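Local coordinates for 2-amino-4-hydroxy-6-hydroxymethyldihydropteridine pyrophosphokinase (Haemophilus influenzae, PDB 1CBK), which probably transfers pyrophosphate from ATP to 6-hydroxymethyl-7,8-dihydropterin, a step in folate biosynthesis, at residues N31-T36 / K60-L65. Numbering follows the deposited sequence.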
loop_
_atom_site.group_PDB
_atom_site.type_symbol
_atom_site.label_atom_id
_atom_site.label_comp_id
_atom_site.label_asym_id
_atom_site.label_seq_id
_atom_site.Cartn_x
_atom_site.Cartn_y
_atom_site.Cartn_z
ATOM N N ASN A 31 -7.230 30.698 -1.277
ATOM C CA ASN A 31 -7.461 30.273 0.100
ATOM C C ASN A 31 -6.546 29.168 0.563
ATOM O O ASN A 31 -6.925 28.380 1.434
ATOM C CB ASN A 31 -8.926 29.847 0.262
ATOM C CG ASN A 31 -9.885 31.003 0.088
ATOM O OD1 ASN A 31 -9.595 32.122 0.504
ATOM N ND2 ASN A 31 -11.017 30.751 -0.552
ATOM N N THR A 32 -5.316 29.186 0.061
ATOM C CA THR A 32 -4.333 28.164 0.385
ATOM C C THR A 32 -2.979 28.840 0.466
ATOM O O THR A 32 -2.701 29.779 -0.273
ATOM C CB THR A 32 -4.330 27.081 -0.706
ATOM O OG1 THR A 32 -5.672 26.612 -0.914
ATOM C CG2 THR A 32 -3.412 25.909 -0.336
ATOM N N HIS A 33 -2.180 28.416 1.438
ATOM C CA HIS A 33 -0.840 28.946 1.650
ATOM C C HIS A 33 0.109 27.755 1.749
ATOM O O HIS A 33 -0.136 26.855 2.551
ATOM C CB HIS A 33 -0.778 29.746 2.963
ATOM C CG HIS A 33 0.611 30.160 3.352
ATOM N ND1 HIS A 33 1.447 30.858 2.498
ATOM C CD2 HIS A 33 1.341 29.912 4.467
ATOM C CE1 HIS A 33 2.628 31.016 3.064
ATOM N NE2 HIS A 33 2.595 30.448 4.260
ATOM N N LEU A 34 1.138 27.734 0.909
ATOM C CA LEU A 34 2.146 26.675 0.939
ATOM C C LEU A 34 3.090 27.035 2.066
ATOM O O LEU A 34 3.802 28.038 1.986
ATOM C CB LEU A 34 2.922 26.612 -0.392
ATOM C CG LEU A 34 4.112 25.639 -0.514
ATOM C CD1 LEU A 34 3.595 24.223 -0.294
ATOM C CD2 LEU A 34 4.755 25.745 -1.908
ATOM N N VAL A 35 3.096 26.231 3.127
ATOM C CA VAL A 35 3.948 26.528 4.274
ATOM C C VAL A 35 5.401 26.118 4.117
ATOM O O VAL A 35 6.305 26.899 4.395
ATOM C CB VAL A 35 3.381 25.921 5.573
ATOM C CG1 VAL A 35 4.270 26.282 6.750
ATOM C CG2 VAL A 35 1.983 26.411 5.798
ATOM N N THR A 36 5.630 24.871 3.732
ATOM C CA THR A 36 6.988 24.383 3.573
ATOM C C THR A 36 6.903 23.129 2.710
ATOM O O THR A 36 5.822 22.563 2.543
ATOM C CB THR A 36 7.635 24.077 4.975
ATOM O OG1 THR A 36 9.035 23.800 4.825
ATOM C CG2 THR A 36 6.961 22.898 5.647
ATOM N N LYS A 60 3.518 20.940 2.803
ATOM C CA LYS A 60 2.600 21.254 3.890
ATOM C C LYS A 60 1.860 22.515 3.512
ATOM O O LYS A 60 2.494 23.517 3.133
ATOM C CB LYS A 60 3.386 21.494 5.182
ATOM C CG LYS A 60 2.546 21.914 6.398
ATOM C CD LYS A 60 3.461 22.236 7.605
ATOM C CE LYS A 60 2.661 22.715 8.792
ATOM N NZ LYS A 60 3.524 22.930 9.999
ATOM N N ILE A 61 0.532 22.477 3.573
ATOM C CA ILE A 61 -0.270 23.659 3.239
ATOM C C ILE A 61 -1.292 23.967 4.337
ATOM O O ILE A 61 -1.611 23.098 5.141
ATOM C CB ILE A 61 -1.076 23.511 1.899
ATOM C CG1 ILE A 61 -2.064 22.344 1.980
ATOM C CG2 ILE A 61 -0.138 23.418 0.673
ATOM C CD1 ILE A 61 -3.058 22.321 0.822
ATOM N N GLU A 62 -1.791 25.212 4.348
ATOM C CA GLU A 62 -2.824 25.689 5.277
ATOM C C GLU A 62 -3.874 26.126 4.293
ATOM O O GLU A 62 -3.604 26.971 3.433
ATOM C CB GLU A 62 -2.322 26.874 6.095
ATOM C CG GLU A 62 -1.235 26.461 7.103
ATOM C CD GLU A 62 -0.555 27.624 7.863
ATOM O OE1 GLU A 62 -0.770 28.820 7.525
ATOM O OE2 GLU A 62 0.211 27.314 8.809
ATOM N N THR A 63 -5.039 25.495 4.334
ATOM C CA THR A 63 -6.080 25.815 3.388
ATOM C C THR A 63 -7.466 25.908 4.007
ATOM O O THR A 63 -7.738 25.350 5.089
ATOM C CB THR A 63 -6.093 24.755 2.237
ATOM O OG1 THR A 63 -6.986 25.162 1.196
ATOM C CG2 THR A 63 -6.543 23.400 2.742
ATOM N N GLU A 64 -8.343 26.612 3.301
ATOM C CA GLU A 64 -9.729 26.757 3.710
ATOM C C GLU A 64 -10.590 26.014 2.701
ATOM O O GLU A 64 -11.818 26.008 2.817
ATOM C CB GLU A 64 -10.123 28.227 3.836
ATOM C CG GLU A 64 -9.299 28.931 4.931
ATOM C CD GLU A 64 -9.834 30.306 5.321
ATOM O OE1 GLU A 64 -10.791 30.795 4.678
ATOM O OE2 GLU A 64 -9.299 30.897 6.282
ATOM N N LEU A 65 -9.943 25.369 1.722
ATOM C CA LEU A 65 -10.666 24.576 0.729
ATOM C C LEU A 65 -11.147 23.295 1.421
ATOM O O LEU A 65 -10.446 22.754 2.289
ATOM C CB LEU A 65 -9.752 24.191 -0.469
ATOM C CG LEU A 65 -9.155 25.278 -1.391
ATOM C CD1 LEU A 65 -8.223 24.665 -2.449
ATOM C CD2 LEU A 65 -10.257 26.067 -2.069
#
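Thr32 and Thr63 form a non-hydrogen-bonded pair near one end of the antiparallel hairpin made by strands 32-43 and 54-63. Their side chains lie side by side, and Thr32 OG1 is 2.9 Å from Thr63 OG1. Asn31 O lies 3.2 Å from Thr63 OG1 as well. Thr63 OG1 also accepts from Leu65 N at 3.0 Å, an ST turn that ends the strand. With chi1 at -172°, this hydroxyl is swung away from its own backbone N and faces these partners. The Leu65 side chain crosses that of Thr32 at about a right angle, with CD1 3.6 Å from Thr32 OG1.

This face is the buried one. Thr32 CG2 packs on Ile61 CD1, and Leu34 CD1 meets Ile61 CG2 at 3.9 Å. Helices 15-27 and 67-80 cover Ile61 through Ile26 and Leu70. The other face is the solvent side, where His33 is exposed and Glu62 partly so. His33 lies alongside Glu62, with ring and carboxylate planes 58° apart. Glu62 OE1 sits at the ring edge, but His33 NE2 stays 5.0 Å from it, too far for an ion pair between these two. Val35 CG2 touches Glu62 CG at 3.5 Å. The extended Lys60 chain passes Thr36 CG2 and reaches Thr3 and Tyr5 of strand 2-10.

The register slips by one residue at Val35 and Thr36, which share Lys60 as partner in a classic beta bulge. Lys60 O takes Val35 N at 2.8 Å and Thr36 N only weakly. Lys60 N returns a nearly straight bond to Thr36 O, 175° at the hydrogen. Backbone bonds, among them the reciprocal His33-Glu62 pair, thus set the register. Leu65 N holds the Thr63 hydroxyl, and the ionisable His33 and Glu62 probably add little direct attraction.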